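Local coordinates for DUF1460 domain-containing protein (Legionella pneumophila subsp. pneumophila, PDB 2IM9), which is of unknown function but, as a member of the AmiA-like amidase family in peptidase clan CA, probably cleaves amide bonds in peptidoglycan or a related substrate, at residues Thr67-Gly72 and Arg282-Gln287; Ser58-Tyr63 and Leu103-Ala108; Tyr98-Leu103 and Ile139-Tyr144; Ala29-Ala34 and Glu76-Arg81; Ser52-Ile57 and Ile241-Val246. One frame throughout, in Å; residues are numbered along the deposited sequence.

Contact 1 of 5, residues Thr67-Gly72 and Arg282-Gln287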
# COMPACT_ATOMS: atom_id res chain seq x y z
N THR A 67 -13.36 -9.14 4.03
CA THR A 67 -13.77 -8.41 2.82
C THR A 67 -13.02 -8.92 1.60
O THR A 67 -11.80 -9.16 1.65
CB THR A 67 -13.53 -6.89 2.99
OG1 THR A 67 -14.25 -6.43 4.14
CG2 THR A 67 -14.01 -6.12 1.76
N LYS A 68 -13.73 -9.07 0.48
CA LYS A 68 -13.16 -9.74 -0.68
C LYS A 68 -12.04 -8.94 -1.32
O LYS A 68 -11.98 -7.71 -1.19
CB LYS A 68 -14.24 -10.03 -1.72
CG LYS A 68 -14.67 -8.84 -2.53
CD LYS A 68 -15.77 -9.22 -3.51
CE LYS A 68 -16.58 -8.00 -3.88
NZ LYS A 68 -17.44 -8.29 -5.06
N TYR A 69 -11.17 -9.66 -2.01
CA TYR A 69 -10.09 -9.08 -2.77
C TYR A 69 -10.62 -8.62 -4.12
O TYR A 69 -11.31 -9.38 -4.81
CB TYR A 69 -8.98 -10.13 -2.98
CG TYR A 69 -7.78 -9.61 -3.71
CD1 TYR A 69 -6.77 -8.93 -3.03
CD2 TYR A 69 -7.66 -9.79 -5.09
CE1 TYR A 69 -5.66 -8.45 -3.70
CE2 TYR A 69 -6.54 -9.29 -5.79
CZ TYR A 69 -5.55 -8.62 -5.07
OH TYR A 69 -4.44 -8.15 -5.74
N ILE A 70 -10.33 -7.37 -4.48
CA ILE A 70 -10.57 -6.89 -5.84
C ILE A 70 -9.29 -6.24 -6.36
O ILE A 70 -8.83 -5.25 -5.80
CB ILE A 70 -11.72 -5.86 -5.94
CG1 ILE A 70 -13.01 -6.44 -5.35
CG2 ILE A 70 -11.91 -5.41 -7.38
CD1 ILE A 70 -14.15 -5.43 -5.20
N LEU A 71 -8.72 -6.81 -7.41
CA LEU A 71 -7.52 -6.25 -8.01
C LEU A 71 -7.81 -4.84 -8.53
O LEU A 71 -8.79 -4.64 -9.24
CB LEU A 71 -7.05 -7.12 -9.16
CG LEU A 71 -5.78 -6.65 -9.85
CD1 LEU A 71 -4.61 -6.62 -8.87
CD2 LEU A 71 -5.48 -7.53 -11.06
N GLY A 72 -6.98 -3.87 -8.16
CA GLY A 72 -7.16 -2.49 -8.65
C GLY A 72 -8.49 -1.91 -8.18
O GLY A 72 -9.31 -1.46 -8.98
N ARG A 282 -1.50 -8.74 8.44
CA ARG A 282 -2.89 -8.50 8.08
C ARG A 282 -2.93 -7.79 6.74
O ARG A 282 -2.41 -6.70 6.60
CB ARG A 282 -3.58 -7.67 9.16
CG ARG A 282 -5.06 -7.41 8.89
CD ARG A 282 -5.71 -6.79 10.13
NE ARG A 282 -5.85 -7.76 11.21
CZ ARG A 282 -6.12 -7.44 12.47
NH1 ARG A 282 -6.25 -6.16 12.82
NH2 ARG A 282 -6.24 -8.39 13.38
N GLN A 283 -3.51 -8.44 5.73
CA GLN A 283 -3.46 -7.88 4.37
C GLN A 283 -4.56 -8.41 3.49
O GLN A 283 -5.20 -9.40 3.82
CB GLN A 283 -2.08 -8.08 3.69
CG GLN A 283 -1.25 -9.21 4.21
CD GLN A 283 -1.69 -10.58 3.71
OE1 GLN A 283 -1.65 -10.87 2.51
NE2 GLN A 283 -2.05 -11.45 4.65
N ALA A 284 -4.78 -7.70 2.39
CA ALA A 284 -5.72 -8.11 1.36
C ALA A 284 -4.94 -9.03 0.45
O ALA A 284 -3.97 -8.62 -0.21
CB ALA A 284 -6.25 -6.88 0.61
N SER A 285 -5.36 -10.30 0.44
CA SER A 285 -4.61 -11.38 -0.18
C SER A 285 -5.31 -11.92 -1.42
O SER A 285 -6.44 -12.39 -1.34
CB SER A 285 -4.44 -12.51 0.84
OG SER A 285 -3.94 -13.68 0.23
N SER A 286 -4.62 -11.85 -2.56
CA SER A 286 -5.11 -12.43 -3.81
C SER A 286 -5.17 -13.96 -3.72
O SER A 286 -6.01 -14.59 -4.37
CB SER A 286 -4.23 -12.01 -4.98
OG SER A 286 -2.96 -12.63 -4.89
N GLN A 287 -4.29 -14.54 -2.91
CA GLN A 287 -4.24 -15.99 -2.73
C GLN A 287 -5.45 -16.49 -1.93
O GLN A 287 -6.08 -17.49 -2.31
CB GLN A 287 -2.93 -16.37 -2.03
CG GLN A 287 -2.76 -17.87 -1.80
CD GLN A 287 -1.65 -18.19 -0.81
OE1 GLN A 287 -0.68 -17.42 -0.66
NE2 GLN A 287 -1.78 -19.32 -0.12

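Contact 2 of 5, residues Ser58-Tyr63 and Leu103-Ala108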
# COMPACT_ATOMS: atom_id res chain seq x y z
N SER A 58 -5.18 -1.15 14.42
CA SER A 58 -5.54 -2.55 14.66
C SER A 58 -7.05 -2.75 14.59
O SER A 58 -7.52 -3.68 13.94
CB SER A 58 -4.99 -3.06 16.00
OG SER A 58 -5.33 -4.43 16.20
N GLN A 59 -7.82 -1.87 15.25
CA GLN A 59 -9.27 -1.99 15.28
C GLN A 59 -9.89 -1.82 13.91
O GLN A 59 -10.71 -2.63 13.50
CB GLN A 59 -9.84 -0.98 16.27
CG GLN A 59 -9.55 -1.39 17.72
CD GLN A 59 -10.15 -0.44 18.73
OE1 GLN A 59 -11.13 0.26 18.45
NE2 GLN A 59 -9.58 -0.42 19.94
N ILE A 60 -9.45 -0.79 13.18
CA ILE A 60 -10.01 -0.51 11.85
C ILE A 60 -9.62 -1.59 10.82
O ILE A 60 -10.45 -2.06 10.05
CB ILE A 60 -9.59 0.89 11.37
CG1 ILE A 60 -10.23 1.93 12.30
CG2 ILE A 60 -10.00 1.14 9.90
CD1 ILE A 60 -9.57 3.30 12.24
N SER A 61 -8.35 -1.98 10.83
CA SER A 61 -7.92 -3.05 9.95
C SER A 61 -8.71 -4.35 10.23
O SER A 61 -9.14 -5.03 9.31
CB SER A 61 -6.40 -3.26 10.04
OG SER A 61 -5.99 -3.59 11.35
N ALA A 62 -8.96 -4.64 11.51
CA ALA A 62 -9.74 -5.83 11.90
C ALA A 62 -11.18 -5.77 11.40
O ALA A 62 -11.74 -6.79 11.00
CB ALA A 62 -9.72 -6.02 13.40
N TYR A 63 -11.76 -4.58 11.41
CA TYR A 63 -13.16 -4.39 11.02
C TYR A 63 -13.42 -4.87 9.60
O TYR A 63 -14.52 -5.31 9.27
CB TYR A 63 -13.53 -2.92 11.18
CG TYR A 63 -14.92 -2.56 10.72
CD1 TYR A 63 -16.05 -2.90 11.48
CD2 TYR A 63 -15.11 -1.86 9.52
CE1 TYR A 63 -17.34 -2.55 11.04
CE2 TYR A 63 -16.39 -1.51 9.08
CZ TYR A 63 -17.49 -1.86 9.84
OH TYR A 63 -18.74 -1.51 9.39
N LEU A 103 -5.28 3.35 6.90
CA LEU A 103 -4.50 4.48 7.41
C LEU A 103 -5.31 5.77 7.41
O LEU A 103 -5.30 6.50 8.41
CB LEU A 103 -3.21 4.67 6.60
CG LEU A 103 -2.14 3.61 6.83
CD1 LEU A 103 -0.94 3.89 5.90
CD2 LEU A 103 -1.72 3.55 8.31
N SER A 104 -6.01 6.04 6.32
CA SER A 104 -6.79 7.27 6.21
C SER A 104 -7.96 7.29 7.20
O SER A 104 -8.25 8.35 7.76
CB SER A 104 -7.27 7.50 4.78
OG SER A 104 -6.15 7.55 3.89
N LEU A 105 -8.61 6.15 7.43
CA LEU A 105 -9.65 6.07 8.48
C LEU A 105 -9.04 6.31 9.86
O LEU A 105 -9.60 7.02 10.69
CB LEU A 105 -10.38 4.72 8.46
CG LEU A 105 -11.35 4.49 7.28
CD1 LEU A 105 -11.64 3.01 7.08
CD2 LEU A 105 -12.65 5.29 7.51
N ALA A 106 -7.87 5.71 10.10
CA ALA A 106 -7.24 5.82 11.42
C ALA A 106 -6.80 7.23 11.72
O ALA A 106 -6.81 7.66 12.87
CB ALA A 106 -6.06 4.84 11.55
N LEU A 107 -6.39 7.96 10.68
CA LEU A 107 -5.89 9.31 10.83
C LEU A 107 -6.98 10.37 11.01
O LEU A 107 -6.68 11.46 11.48
CB LEU A 107 -5.06 9.69 9.62
CG LEU A 107 -3.69 9.04 9.50
CD1 LEU A 107 -3.13 9.44 8.15
CD2 LEU A 107 -2.78 9.50 10.63
N ALA A 108 -8.21 10.01 10.65
CA ALA A 108 -9.32 10.96 10.59
C ALA A 108 -10.33 10.69 11.68
O ALA A 108 -10.26 9.65 12.33
CB ALA A 108 -9.99 10.86 9.22

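Contact 3 of 5, residues Tyr98-Leu103 and Ile139-Tyr144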
# COMPACT_ATOMS: atom_id res chain seq x y z
N TYR A 98 -6.23 -1.43 0.62
CA TYR A 98 -6.48 -1.78 2.01
C TYR A 98 -5.65 -0.91 2.95
O TYR A 98 -6.17 -0.31 3.89
CB TYR A 98 -6.20 -3.26 2.24
CG TYR A 98 -6.44 -3.74 3.64
CD1 TYR A 98 -7.70 -3.64 4.23
CD2 TYR A 98 -5.41 -4.34 4.38
CE1 TYR A 98 -7.92 -4.10 5.54
CE2 TYR A 98 -5.61 -4.78 5.67
CZ TYR A 98 -6.87 -4.68 6.24
OH TYR A 98 -7.06 -5.14 7.51
N VAL A 99 -4.35 -0.84 2.70
CA VAL A 99 -3.48 -0.07 3.59
C VAL A 99 -3.87 1.41 3.55
O VAL A 99 -3.98 2.06 4.60
CB VAL A 99 -2.01 -0.35 3.24
CG1 VAL A 99 -1.08 0.67 3.90
CG2 VAL A 99 -1.63 -1.75 3.69
N ASN A 100 -4.09 1.94 2.35
CA ASN A 100 -4.48 3.35 2.20
C ASN A 100 -5.79 3.67 2.92
O ASN A 100 -5.92 4.72 3.57
CB ASN A 100 -4.64 3.69 0.72
CG ASN A 100 -3.32 4.05 0.07
OD1 ASN A 100 -2.45 4.64 0.70
ND2 ASN A 100 -3.18 3.73 -1.22
N THR A 101 -6.76 2.78 2.77
CA THR A 101 -8.07 3.02 3.38
C THR A 101 -7.97 2.95 4.91
O THR A 101 -8.44 3.86 5.61
CB THR A 101 -9.11 2.03 2.87
OG1 THR A 101 -9.22 2.19 1.45
CG2 THR A 101 -10.45 2.32 3.52
N VAL A 102 -7.31 1.92 5.42
CA VAL A 102 -7.16 1.78 6.88
C VAL A 102 -6.42 2.98 7.49
O VAL A 102 -6.89 3.57 8.48
CB VAL A 102 -6.48 0.46 7.28
CG1 VAL A 102 -6.13 0.48 8.78
CG2 VAL A 102 -7.39 -0.72 6.94
N LEU A 103 -5.28 3.35 6.90
CA LEU A 103 -4.50 4.48 7.41
C LEU A 103 -5.31 5.77 7.41
O LEU A 103 -5.30 6.50 8.41
CB LEU A 103 -3.21 4.67 6.60
CG LEU A 103 -2.14 3.61 6.83
CD1 LEU A 103 -0.94 3.89 5.90
CD2 LEU A 103 -1.72 3.55 8.31
N ILE A 139 8.95 4.84 -4.83
CA ILE A 139 9.33 6.19 -5.25
C ILE A 139 8.18 7.19 -5.20
O ILE A 139 8.41 8.41 -5.20
CB ILE A 139 10.00 6.17 -6.64
CG1 ILE A 139 9.08 5.55 -7.68
CG2 ILE A 139 11.32 5.39 -6.58
CD1 ILE A 139 8.88 6.42 -8.86
N ASP A 140 6.94 6.68 -5.17
CA ASP A 140 5.78 7.55 -4.98
C ASP A 140 5.27 7.49 -3.54
O ASP A 140 5.36 8.47 -2.80
CB ASP A 140 4.63 7.16 -5.91
CG ASP A 140 4.95 7.35 -7.38
OD1 ASP A 140 5.68 8.30 -7.74
OD2 ASP A 140 4.42 6.56 -8.17
N TRP A 141 4.72 6.35 -3.14
CA TRP A 141 3.95 6.28 -1.90
C TRP A 141 4.82 6.45 -0.67
O TRP A 141 4.55 7.34 0.17
CB TRP A 141 3.18 4.95 -1.82
CG TRP A 141 2.11 4.90 -0.76
CD1 TRP A 141 0.84 5.44 -0.84
CD2 TRP A 141 2.17 4.23 0.51
NE1 TRP A 141 0.14 5.18 0.32
CE2 TRP A 141 0.93 4.44 1.16
CE3 TRP A 141 3.16 3.49 1.16
CZ2 TRP A 141 0.65 3.92 2.43
CZ3 TRP A 141 2.89 2.97 2.43
CH2 TRP A 141 1.64 3.18 3.05
N ASN A 142 5.84 5.61 -0.53
CA ASN A 142 6.77 5.77 0.60
C ASN A 142 7.36 7.19 0.60
O ASN A 142 7.36 7.88 1.63
CB ASN A 142 7.92 4.77 0.52
CG ASN A 142 7.52 3.36 0.90
OD1 ASN A 142 6.39 3.09 1.32
ND2 ASN A 142 8.47 2.45 0.78
N ASN A 143 7.88 7.61 -0.55
CA ASN A 143 8.57 8.90 -0.63
C ASN A 143 7.69 10.08 -0.19
O ASN A 143 8.05 10.84 0.72
CB ASN A 143 9.09 9.11 -2.06
CG ASN A 143 9.72 10.46 -2.25
OD1 ASN A 143 10.74 10.77 -1.65
ND2 ASN A 143 9.09 11.29 -3.08
N TYR A 144 6.52 10.18 -0.81
CA TYR A 144 5.62 11.30 -0.54
C TYR A 144 5.01 11.25 0.85
O TYR A 144 4.87 12.30 1.50
CB TYR A 144 4.55 11.45 -1.63
CG TYR A 144 5.12 11.94 -2.94
CD1 TYR A 144 5.86 13.13 -2.99
CD2 TYR A 144 4.95 11.23 -4.12
CE1 TYR A 144 6.41 13.59 -4.18
CE2 TYR A 144 5.50 11.68 -5.32
CZ TYR A 144 6.23 12.86 -5.34
OH TYR A 144 6.76 13.32 -6.51

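Contact 4 of 5, residues Ala29-Ala34 and Glu76-Arg81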
# COMPACT_ATOMS: atom_id res chain seq x y z
N ALA A 29 -22.60 4.55 -6.72
CA ALA A 29 -23.36 3.75 -5.75
C ALA A 29 -22.46 3.09 -4.72
O ALA A 29 -22.79 3.00 -3.54
CB ALA A 29 -24.19 2.70 -6.46
N ILE A 30 -21.30 2.62 -5.18
CA ILE A 30 -20.31 2.02 -4.31
C ILE A 30 -19.82 3.03 -3.27
O ILE A 30 -19.75 2.74 -2.07
CB ILE A 30 -19.14 1.43 -5.13
CG1 ILE A 30 -19.63 0.26 -5.98
CG2 ILE A 30 -18.00 1.01 -4.21
CD1 ILE A 30 -18.63 -0.17 -7.07
N GLU A 31 -19.51 4.24 -3.74
CA GLU A 31 -19.09 5.30 -2.83
C GLU A 31 -20.18 5.68 -1.84
O GLU A 31 -19.89 5.99 -0.67
CB GLU A 31 -18.65 6.53 -3.62
CG GLU A 31 -17.36 6.33 -4.42
CD GLU A 31 -16.95 7.58 -5.17
OE1 GLU A 31 -17.71 8.58 -5.13
OE2 GLU A 31 -15.88 7.58 -5.82
N GLU A 32 -21.43 5.66 -2.29
CA GLU A 32 -22.56 6.01 -1.41
C GLU A 32 -22.69 5.02 -0.29
O GLU A 32 -22.95 5.41 0.86
CB GLU A 32 -23.89 6.12 -2.18
CG GLU A 32 -24.02 7.40 -2.98
N GLN A 33 -22.53 3.74 -0.61
CA GLN A 33 -22.52 2.68 0.41
C GLN A 33 -21.40 2.92 1.41
O GLN A 33 -21.59 2.78 2.63
CB GLN A 33 -22.33 1.29 -0.24
CG GLN A 33 -21.99 0.17 0.77
CD GLN A 33 -21.55 -1.16 0.13
OE1 GLN A 33 -20.55 -1.24 -0.59
NE2 GLN A 33 -22.32 -2.21 0.40
N ALA A 34 -20.22 3.27 0.90
CA ALA A 34 -19.07 3.56 1.77
C ALA A 34 -19.32 4.76 2.67
O ALA A 34 -18.91 4.75 3.83
CB ALA A 34 -17.80 3.77 0.94
N GLU A 76 -10.17 7.07 -9.98
CA GLU A 76 -10.31 8.50 -9.75
C GLU A 76 -11.78 8.91 -9.58
O GLU A 76 -12.07 10.09 -9.34
CB GLU A 76 -9.65 9.30 -10.88
CG GLU A 76 -8.14 9.51 -10.68
CD GLU A 76 -7.37 8.20 -10.70
OE1 GLU A 76 -7.31 7.55 -11.78
OE2 GLU A 76 -6.83 7.81 -9.64
N GLY A 77 -12.69 7.94 -9.65
CA GLY A 77 -14.09 8.18 -9.32
C GLY A 77 -15.01 8.32 -10.52
O GLY A 77 -14.57 8.26 -11.68
N PRO A 78 -16.30 8.56 -10.26
CA PRO A 78 -17.25 8.76 -11.34
C PRO A 78 -16.77 9.90 -12.22
O PRO A 78 -16.16 10.86 -11.73
CB PRO A 78 -18.54 9.15 -10.59
CG PRO A 78 -18.40 8.53 -9.23
CD PRO A 78 -16.92 8.68 -8.92
N ASN A 79 -17.02 9.79 -13.52
CA ASN A 79 -16.68 10.83 -14.46
C ASN A 79 -15.18 11.05 -14.66
O ASN A 79 -14.79 12.02 -15.31
CB ASN A 79 -17.36 12.16 -14.07
CG ASN A 79 -18.84 12.00 -13.78
OD1 ASN A 79 -19.60 11.57 -14.66
ND2 ASN A 79 -19.27 12.34 -12.56
N ALA A 80 -14.35 10.17 -14.10
CA ALA A 80 -12.90 10.35 -14.25
C ALA A 80 -12.46 10.16 -15.70
O ALA A 80 -13.11 9.45 -16.47
CB ALA A 80 -12.15 9.38 -13.33
N ARG A 81 -11.35 10.78 -16.08
CA ARG A 81 -10.92 10.74 -17.48
C ARG A 81 -10.40 9.36 -17.86
O ARG A 81 -10.69 8.87 -18.96
CB ARG A 81 -9.85 11.81 -17.73
CG ARG A 81 -9.32 11.85 -19.21
CD ARG A 81 -10.43 12.04 -20.23
NE ARG A 81 -9.88 12.38 -21.55
CZ ARG A 81 -10.63 12.69 -22.60
NH1 ARG A 81 -11.96 12.71 -22.48
NH2 ARG A 81 -10.05 13.00 -23.75

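Contact 5 of 5, residues Ser52-Ile57 and Ile241-Val246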
# COMPACT_ATOMS: atom_id res chain seq x y z
N SER A 52 -4.59 4.81 21.32
CA SER A 52 -3.38 5.04 20.53
C SER A 52 -3.61 4.84 19.03
O SER A 52 -4.56 4.15 18.61
CB SER A 52 -2.27 4.11 21.01
OG SER A 52 -2.49 2.78 20.54
N MET A 53 -2.74 5.43 18.22
CA MET A 53 -2.87 5.30 16.77
C MET A 53 -2.68 3.84 16.35
O MET A 53 -3.39 3.37 15.48
CB MET A 53 -1.88 6.21 16.02
CG MET A 53 -2.10 6.24 14.49
SD MET A 53 -3.74 6.78 13.91
CE MET A 53 -3.86 8.43 14.61
N ALA A 54 -1.74 3.13 16.99
CA ALA A 54 -1.55 1.71 16.68
C ALA A 54 -2.81 0.89 16.96
O ALA A 54 -3.18 -0.00 16.18
CB ALA A 54 -0.34 1.15 17.43
N ASP A 55 -3.49 1.20 18.06
CA ASP A 55 -4.73 0.51 18.40
C ASP A 55 -5.87 0.88 17.45
O ASP A 55 -6.69 0.03 17.13
CB ASP A 55 -5.15 0.76 19.86
CG ASP A 55 -4.30 -0.06 20.87
OD1 ASP A 55 -3.56 -0.99 20.48
OD2 ASP A 55 -4.38 0.23 22.08
N ARG A 56 -5.91 2.13 17.00
CA ARG A 56 -6.86 2.52 15.95
C ARG A 56 -6.65 1.71 14.66
O ARG A 56 -7.58 1.18 14.06
CB ARG A 56 -6.72 4.02 15.66
CG ARG A 56 -7.35 4.89 16.74
CD ARG A 56 -7.19 6.38 16.42
NE ARG A 56 -7.95 6.78 15.22
CZ ARG A 56 -9.22 7.19 15.22
NH1 ARG A 56 -9.93 7.26 16.36
NH2 ARG A 56 -9.78 7.55 14.08
N ILE A 57 -5.39 1.64 14.24
CA ILE A 57 -5.04 0.86 13.05
C ILE A 57 -5.44 -0.59 13.24
O ILE A 57 -5.97 -1.20 12.33
CB ILE A 57 -3.53 0.97 12.73
CG1 ILE A 57 -3.17 2.37 12.25
CG2 ILE A 57 -3.07 -0.14 11.71
CD1 ILE A 57 -1.70 2.67 12.27
N ILE A 241 9.34 -5.54 15.59
CA ILE A 241 8.38 -5.00 14.64
C ILE A 241 7.19 -4.52 15.48
O ILE A 241 6.58 -5.32 16.19
CB ILE A 241 7.95 -6.08 13.63
CG1 ILE A 241 9.18 -6.59 12.84
CG2 ILE A 241 6.83 -5.56 12.72
CD1 ILE A 241 8.90 -7.76 11.89
N PRO A 242 6.87 -3.21 15.42
CA PRO A 242 5.82 -2.63 16.28
C PRO A 242 4.42 -2.99 15.82
O PRO A 242 4.17 -3.11 14.64
CB PRO A 242 6.01 -1.11 16.12
CG PRO A 242 7.22 -0.91 15.32
CD PRO A 242 7.50 -2.20 14.57
N ASN A 243 3.49 -3.12 16.77
CA ASN A 243 2.09 -3.25 16.43
C ASN A 243 1.63 -2.07 15.58
O ASN A 243 1.95 -0.91 15.88
CB ASN A 243 1.24 -3.34 17.71
CG ASN A 243 -0.19 -3.74 17.43
OD1 ASN A 243 -0.45 -4.74 16.76
ND2 ASN A 243 -1.14 -2.96 17.95
N GLY A 244 0.91 -2.38 14.50
CA GLY A 244 0.36 -1.34 13.61
C GLY A 244 1.34 -0.84 12.57
O GLY A 244 1.04 0.10 11.83
N ALA A 245 2.53 -1.46 12.49
CA ALA A 245 3.50 -1.04 11.47
C ALA A 245 3.01 -1.47 10.08
O ALA A 245 2.15 -2.36 9.95
CB ALA A 245 4.88 -1.63 11.76
N VAL A 246 3.52 -0.81 9.04
CA VAL A 246 3.27 -1.20 7.67
C VAL A 246 4.45 -2.04 7.21
O VAL A 246 5.61 -1.60 7.34
CB VAL A 246 3.14 0.05 6.75
CG1 VAL A 246 3.08 -0.37 5.28
CG2 VAL A 246 1.88 0.90 7.16
O HOH W 1 -0.64 -1.25 20.08

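Contact 1 of 5, residues Thr67-Gly72 and Arg282-Gln287
Tyr-69 lies flat against the end of strand 278-285 and the loop after it, with Ser-286 over one face of its ring. The CB of Ser-286 is 3.8 Å from the centroid of the Tyr-69 ring and 21° off the ring normal, a CH-pi contact, while Ser-286 CA sits above the ring centre. The small side chain of serine lets backbone and beta carbon settle on the aromatic plane together. Setting CG of Tyr-69 opposite its own backbone N (chi1 -178°) swings the ring out toward this strand end. Its CD1 and CE1 side then meets the backbone there: CD1 is 3.7 Å from Ser-285 C and 4.2 Å from Ala-284 CB, a methyl short enough to fit beside the ring. The loop 67-72 lies between helices 53-63 and 95-107, and here it runs beside the antiparallel sheet of what is probably a papain-like fold, with backbone hydrogen bonds between Thr-67 and Val-291 and between Tyr-69 and Gly-289. Ser-285 turns its CB from the tyrosine, and its OG bonds to Tyr-288 N within the connection to strand 290-295. On the helix side Tyr-69 also touches Asp-94, just ahead of helix 95-107.

Contact 2 of 5, residues Ser58-Tyr63 and Leu103-Ala108
Ile-60 reaches from helix 53-63 onto Ala-106 and Leu-105 of helix 95-107, and its two branches divide the work. The longer arm ends on the backbone of the facing helix: Ile-60 CD1 is 3.5 Å from Ala-106 CA and 3.9 Å from Ala-106 CB. A residue as small as alanine suits this point, because the isoleucine can press against the helix surface itself. The shorter branch, Ile-60 CG2, meets Leu-105 CD1 at 3.8 Å and Leu-105 CB at 3.9 Å, the two side chains crossing at a slant. With chi1 at -65°, CG1 of Ile-60 stands opposite the carbonyl carbon and CG2 opposite the backbone N, and this spread lets one beta-branched residue touch two successive positions.

The contact is wholly apolar and buried, an interhelical packing between the helix that probably forms the centre of a papain-like domain and the helix preceding it. Around this first shell, Leu-45 of helix 27-45 lies on Ile-60, while Ile-38 of that helix, Phe-64 and Phe-114 of helix 111-122 pack on Leu-105. Polar bonds fix the backbone behind: Leu-105 O accepts from Tyr-42 OH, and Ala-106 O from Arg-56 NE. The carbonyls at the C-terminal end of a helix carry partial negative charge, which would suit the guanidinium group of Arg-56.

Contact 3 of 5, residues Tyr98-Leu103 and Ile139-Tyr144
Trp-141 extends its indole to Asn-100, Val-99 and Leu-103, bridging two helices that run in nearly the same direction, 24° apart, with segment axes that come no closer than 13.6 Å. The long indole side chain spans this gap with CG anti to the backbone N (chi1 -166°), which carries the ring out toward helix 95-107. The polar part of the bridge is a hydrogen bond of 2.7 Å from Trp-141 NE1 to Asn-100 OD1, at the indole edge. Seen from the acceptor, the donor lies in the carbonyl plane on a lone pair of OD1; seen from the indole, the oxygen is tilted out of the ring plane, and the bond is bent, with an angle of 136° at the hydrogen. The two side chains run antiparallel past one another, amide and indole planes steeply inclined. In this buried setting asparagine offers the indole N-H an uncharged acceptor.

The benzo end of the ring is apolar and meets branched aliphatic residues. Leu-103 CD1 comes to its edge, 3.8 Å from Trp-141 CZ2, while Val-99 CG1 approaches obliquely, 3.8 Å from Trp-141 CH2. Leu-118, Thr-121 and Arg-122 of helix 111-122 pack on Asn-100, and Phe-271 of strand 264-275 backs both Val-99 and Leu-103. Helix 95-107, packed between other helices and the antiparallel sheet, is consistent with the central helix of a papain-like fold, as expected for clan CA.

Contact 4 of 5, residues Ala29-Ala34 and Glu76-Arg81
With its CG opposite the carbonyl carbon (chi1 -69°) and the chain fully extended beyond it (chi2 -179°), Glu-31 holds its carboxylate well out from helix 27-45, toward the ring of Pro-78. Glu-31 OE2 stops 3.4 Å from Pro-78 CD and 4.0 Å from Gly-77 CA, while Glu-31 OE1 lies 3.9 Å from the same Pro-78 CD. These are van der Waals contacts; the CD hydrogens, next to the ring nitrogen, may be slightly polarised and so suit an anionic neighbour. The main polar partner of the carboxylate is elsewhere: OE1 forms a salt bridge with Arg-87, from the same long loop between helices 53-63 and 95-107 that carries Pro-78. Proline occupies the second position of a type II beta turn from Gly-77 to Ala-80, closed by a bond of 3.1 Å from Ala-80 N to Gly-77 O. The restricted phi of proline fits that corner, and Asn-79 takes the left-handed position after it, asparagine tolerating a positive phi better than most non-glycine residues. Gly-77 has a positive phi of 102° and an extended psi, where a beta carbon would crowd the carbonyl oxygen of the residue before, so glycine suits the place. Beyond Glu-31, Pro-78 also rests on Ser-27 and Ala-28 at the start of helix 27-45.

Contact 5 of 5, residues Ser52-Ile57 and Ile241-Val246
Ala-54 and Gly-244 come together with their CA atoms only 4.7 Å apart, a closeness that depends on how little side chain either residue has. The methyl of Ala-54 rests against the turn backbone, its CB 3.4 Å from Asn-243 O. The 242-245 segment forms a type II beta turn in which Gly-244 takes the left-handed third position; a beta carbon there would point toward the helix and fall tightly on Ala-54 CA, so both the turn and the packing explain the glycine.

Ile-57, one helical turn on, has CG2 anti to the backbone N and CG1 anti to the carbonyl carbon (chi1 -70°), which spreads both branches onto Gly-244: CD1 lies 3.8 Å from Gly-244 O, and CG2 is 4.1 Å from Gly-244 CA. Nearby Asp-55 and Asn-243 approach at about a right angle but do not bond directly. A water joins them, donating to Asp-55 OD1 at 3.0 Å and accepting from Asn-243 ND2 at 2.8 Å. The amide reaches it because CG of Asn-243 lies opposite the backbone N (chi1 -169°), and the other amide atom, OD1, accepts from Trp-274 N, which, with the water on ND2, would hold the amide's rotation. Ser-52 is the N-cap: a chi1 of 76° turns its OG back over the first turn, where it accepts from Asp-55 N at 3.1 Å.

The start of helix 53-63 is thus seated on the turn leading into strand 246-254, with Phe-271 of strand 264-275, Val-317 of strand 311-317 and Leu-103 of helix 95-107 around Ile-57.

Overall arrangement
Helices 53-63 and 95-107 tie most of the contacts together. Contacts 2 and 5 share the first helix, their centres about 9 Å apart, and Arg-56 NE reaches Ala-106 O at 2.8 Å. Contacts 2 and 3 share the second and also Leu-103; Tyr-98 OH lies 2.8 Å from Ser-61 O. Contact 1 joins this group through Arg-282 NH1, 3.0 Å from Ser-61 OG. Contact 4 is peripheral, its centre about 20 Å or more from the others, though 76-81 lies a few residues beyond 67-72 in the same loop. In clan CA peptidases the nucleophilic cysteine begins the central helix, so contact 3, on helix 95-107, and contact 1, whose Tyr-69 touches Asp-94 ahead of it, probably lie nearest the active site.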